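Local coordinates for protein cytochrome c7 (PDB 3H33) that probably carries electrons through three covalently bound hemes, as a cytochrome c7 involved in Fe(III) respiration by Geobacter sulfurreducens, at residues T8-V14 with C68-G72. Sequence-based numbering, arbitrary orientation.
Sequences TRIGAVV and CHKGG. With HEM (protoporphyrin IX containing Fe), chain D.
Lys70 N bonds to Ala12 O at 3.2 Å, nearly straight at the hydrogen (174°) but above the carbonyl plane. A water joins Val14 N to Cys68 O close by. Next to Lys70, His69 NE2 binds the heme iron at 2.0 Å, and His47 supplies the second axial ligand. CG2 of Ile10 lies over one face of the His69 ring, 3.5 Å from its centroid, a CH-pi contact. The iron bond and this methyl together would help set how the ring is turned. With CG1 anti to the backbone N (chi1 -164°), CD1 of Ile10 lies over the porphyrin near its meso carbon CHB, on the side of the His69 ligand. Val13 CG2 approaches the imidazole obliquely. His69 ND1 also points to the backbone O of Gly11, but that oxygen is too close to Thr8 OG1 in the model, so the bond is doubtful. The type I turn from Thr8 to Gly11 also holds a propionate: Ile10 N donates to heme O1A at 2.9 Å. Cys68 SG forms the thioether to heme CAC at 1.8 Å. Cysteine followed directly by the axial histidine is the end of a CXXCH heme-binding motif, here in a bis-histidine c-type heme site.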
loop_
_atom_site.group_PDB
_atom_site.type_symbol
_atom_site.label_atom_id
_atom_site.label_comp_id
_atom_site.label_asym_id
_atom_site.label_seq_id
_atom_site.Cartn_x
_atom_site.Cartn_y
_atom_site.Cartn_z
ATOM N N THR A 8 -8.785 6.889 7.088
ATOM C CA THR A 8 -9.730 5.841 7.449
ATOM C C THR A 8 -10.174 6.036 8.889
ATOM O O THR A 8 -9.423 6.564 9.710
ATOM C CB THR A 8 -9.101 4.432 7.296
ATOM O OG1 THR A 8 -7.936 4.332 8.122
ATOM C CG2 THR A 8 -8.700 4.177 5.853
ATOM N N ARG A 9 -11.399 5.612 9.186
ATOM C CA ARG A 9 -11.966 5.742 10.527
ATOM C C ARG A 9 -11.018 5.194 11.587
ATOM O O ARG A 9 -10.707 5.865 12.571
ATOM C CB ARG A 9 -13.287 4.974 10.628
ATOM C CG ARG A 9 -14.066 4.856 9.334
ATOM C CD ARG A 9 -15.381 5.605 9.395
ATOM N NE ARG A 9 -16.254 5.248 8.279
ATOM C CZ ARG A 9 -17.474 5.742 8.094
ATOM N NH1 ARG A 9 -17.974 6.622 8.954
ATOM N NH2 ARG A 9 -18.199 5.352 7.052
ATOM N N ILE A 10 -10.564 3.965 11.364
ATOM C CA ILE A 10 -9.677 3.263 12.284
ATOM C C ILE A 10 -8.274 3.867 12.420
ATOM O O ILE A 10 -7.480 3.429 13.251
ATOM C CB ILE A 10 -9.556 1.779 11.853
ATOM C CG1 ILE A 10 -8.982 0.938 12.988
ATOM C CG2 ILE A 10 -8.672 1.667 10.615
ATOM C CD1 ILE A 10 -9.008 -0.548 12.700
ATOM N N GLY A 11 -7.973 4.879 11.614
ATOM C CA GLY A 11 -6.659 5.495 11.668
ATOM C C GLY A 11 -6.103 5.592 10.262
ATOM O O GLY A 11 -6.098 4.607 9.527
ATOM N N ALA A 12 -5.627 6.776 9.890
ATOM C CA ALA A 12 -5.097 7.011 8.555
ATOM C C ALA A 12 -3.814 6.244 8.203
ATOM O O ALA A 12 -2.925 6.062 9.039
ATOM C CB ALA A 12 -4.876 8.508 8.352
ATOM N N VAL A 13 -3.730 5.814 6.948
ATOM C CA VAL A 13 -2.575 5.077 6.441
ATOM C C VAL A 13 -1.804 5.927 5.441
ATOM O O VAL A 13 -2.382 6.459 4.490
ATOM C CB VAL A 13 -3.008 3.785 5.718
ATOM C CG1 VAL A 13 -1.781 3.035 5.210
ATOM C CG2 VAL A 13 -3.827 2.912 6.654
ATOM N N VAL A 14 -0.500 6.056 5.659
ATOM C CA VAL A 14 0.351 6.825 4.758
ATOM C C VAL A 14 1.200 5.867 3.915
ATOM O O VAL A 14 2.031 5.130 4.445
ATOM C CB VAL A 14 1.279 7.783 5.536
ATOM C CG1 VAL A 14 2.231 8.482 4.570
ATOM C CG2 VAL A 14 0.440 8.829 6.279
ATOM N N CYS A 68 0.241 0.241 10.219
ATOM C CA CYS A 68 -0.254 0.911 9.019
ATOM C C CYS A 68 -1.220 2.007 9.442
ATOM O O CYS A 68 -1.074 3.163 9.056
ATOM C CB CYS A 68 -1.017 -0.056 8.122
ATOM S SG CYS A 68 -0.064 -0.749 6.743
ATOM N N HIS A 69 -2.218 1.619 10.230
ATOM C CA HIS A 69 -3.234 2.544 10.709
ATOM C C HIS A 69 -2.748 3.285 11.949
ATOM O O HIS A 69 -2.569 2.689 13.011
ATOM C CB HIS A 69 -4.519 1.780 11.020
ATOM C CG HIS A 69 -5.171 1.173 9.813
ATOM N ND1 HIS A 69 -5.833 1.898 8.846
ATOM C CD2 HIS A 69 -5.281 -0.127 9.436
ATOM C CE1 HIS A 69 -6.320 1.035 7.942
ATOM N NE2 HIS A 69 -6.009 -0.208 8.251
ATOM N N LYS A 70 -2.539 4.588 11.802
ATOM C CA LYS A 70 -2.061 5.425 12.894
ATOM C C LYS A 70 -2.856 6.722 12.966
ATOM O O LYS A 70 -3.320 7.229 11.945
ATOM C CB LYS A 70 -0.583 5.750 12.681
ATOM C CG LYS A 70 0.281 4.523 12.468
ATOM C CD LYS A 70 1.730 4.890 12.211
ATOM C CE LYS A 70 2.596 3.642 12.135
ATOM N NZ LYS A 70 4.023 3.969 11.853
ATOM N N GLY A 71 -3.021 7.248 14.177
ATOM C CA GLY A 71 -3.743 8.498 14.338
ATOM C C GLY A 71 -5.122 8.430 14.972
ATOM O O GLY A 71 -5.824 9.443 15.016
ATOM N N GLY A 72 -5.524 7.258 15.453
ATOM C CA GLY A 72 -6.830 7.139 16.083
ATOM C C GLY A 72 -8.004 7.258 15.124
ATOM O O GLY A 72 -8.972 6.477 15.262
HETATM C CHA HEM D . -8.789 0.167 5.380
HETATM C CHB HEM D . -8.866 -2.371 9.453
HETATM C CHC HEM D . -4.400 -3.852 8.672
HETATM C CHD HEM D . -4.100 -0.674 5.119
HETATM C C1A HEM D . -9.237 -0.439 6.541
HETATM C C2A HEM D . -10.591 -0.352 7.059
HETATM C C3A HEM D . -10.599 -1.033 8.235
HETATM C C4A HEM D . -9.256 -1.547 8.413
HETATM C CMA HEM D . -11.781 -1.207 9.191
HETATM C CAA HEM D . -11.770 0.359 6.381
HETATM C CBA HEM D . -11.720 1.848 6.686
HETATM C CGA HEM D . -12.114 2.158 8.117
HETATM O O1A HEM D . -11.512 3.071 8.725
HETATM O O2A HEM D . -13.040 1.491 8.626
HETATM C C1B HEM D . -7.644 -3.000 9.610
HETATM C C2B HEM D . -7.355 -4.000 10.626
HETATM C C3B HEM D . -6.115 -4.485 10.393
HETATM C C4B HEM D . -5.650 -3.744 9.216
HETATM C CMB HEM D . -8.317 -4.484 11.695
HETATM C CAB HEM D . -5.419 -5.633 11.129
HETATM C CBB HEM D . -6.097 -7.000 11.071
HETATM C C1C HEM D . -3.923 -3.104 7.617
HETATM C C2C HEM D . -2.527 -3.071 7.218
HETATM C C3C HEM D . -2.434 -2.097 6.261
HETATM C C4C HEM D . -3.767 -1.587 6.080
HETATM C CMC HEM D . -1.380 -3.852 7.864
HETATM C CAC HEM D . -1.189 -1.530 5.561
HETATM C CBC HEM D . -0.249 -2.577 4.982
HETATM C C1D HEM D . -5.356 -0.216 4.817
HETATM C C2D HEM D . -5.647 0.729 3.767
HETATM C C3D HEM D . -6.980 0.916 3.819
HETATM C C4D HEM D . -7.496 0.109 4.889
HETATM C CMD HEM D . -4.635 1.422 2.856
HETATM C CAD HEM D . -7.771 1.905 3.007
HETATM C CBD HEM D . -8.263 1.374 1.680
HETATM C CGD HEM D . -9.119 2.392 0.953
HETATM O O1D HEM D . -8.773 3.591 0.984
HETATM O O2D HEM D . -10.131 1.995 0.346
HETATM N NA HEM D . -8.439 -1.200 7.359
HETATM N NB HEM D . -6.609 -2.865 8.732
HETATM N NC HEM D . -4.664 -2.173 6.924
HETATM N ND HEM D . -6.481 -0.569 5.512
HETATM FE FE HEM D . -6.558 -1.705 7.107
HETATM O O HOH W 1 0.528 5.206 8.040
#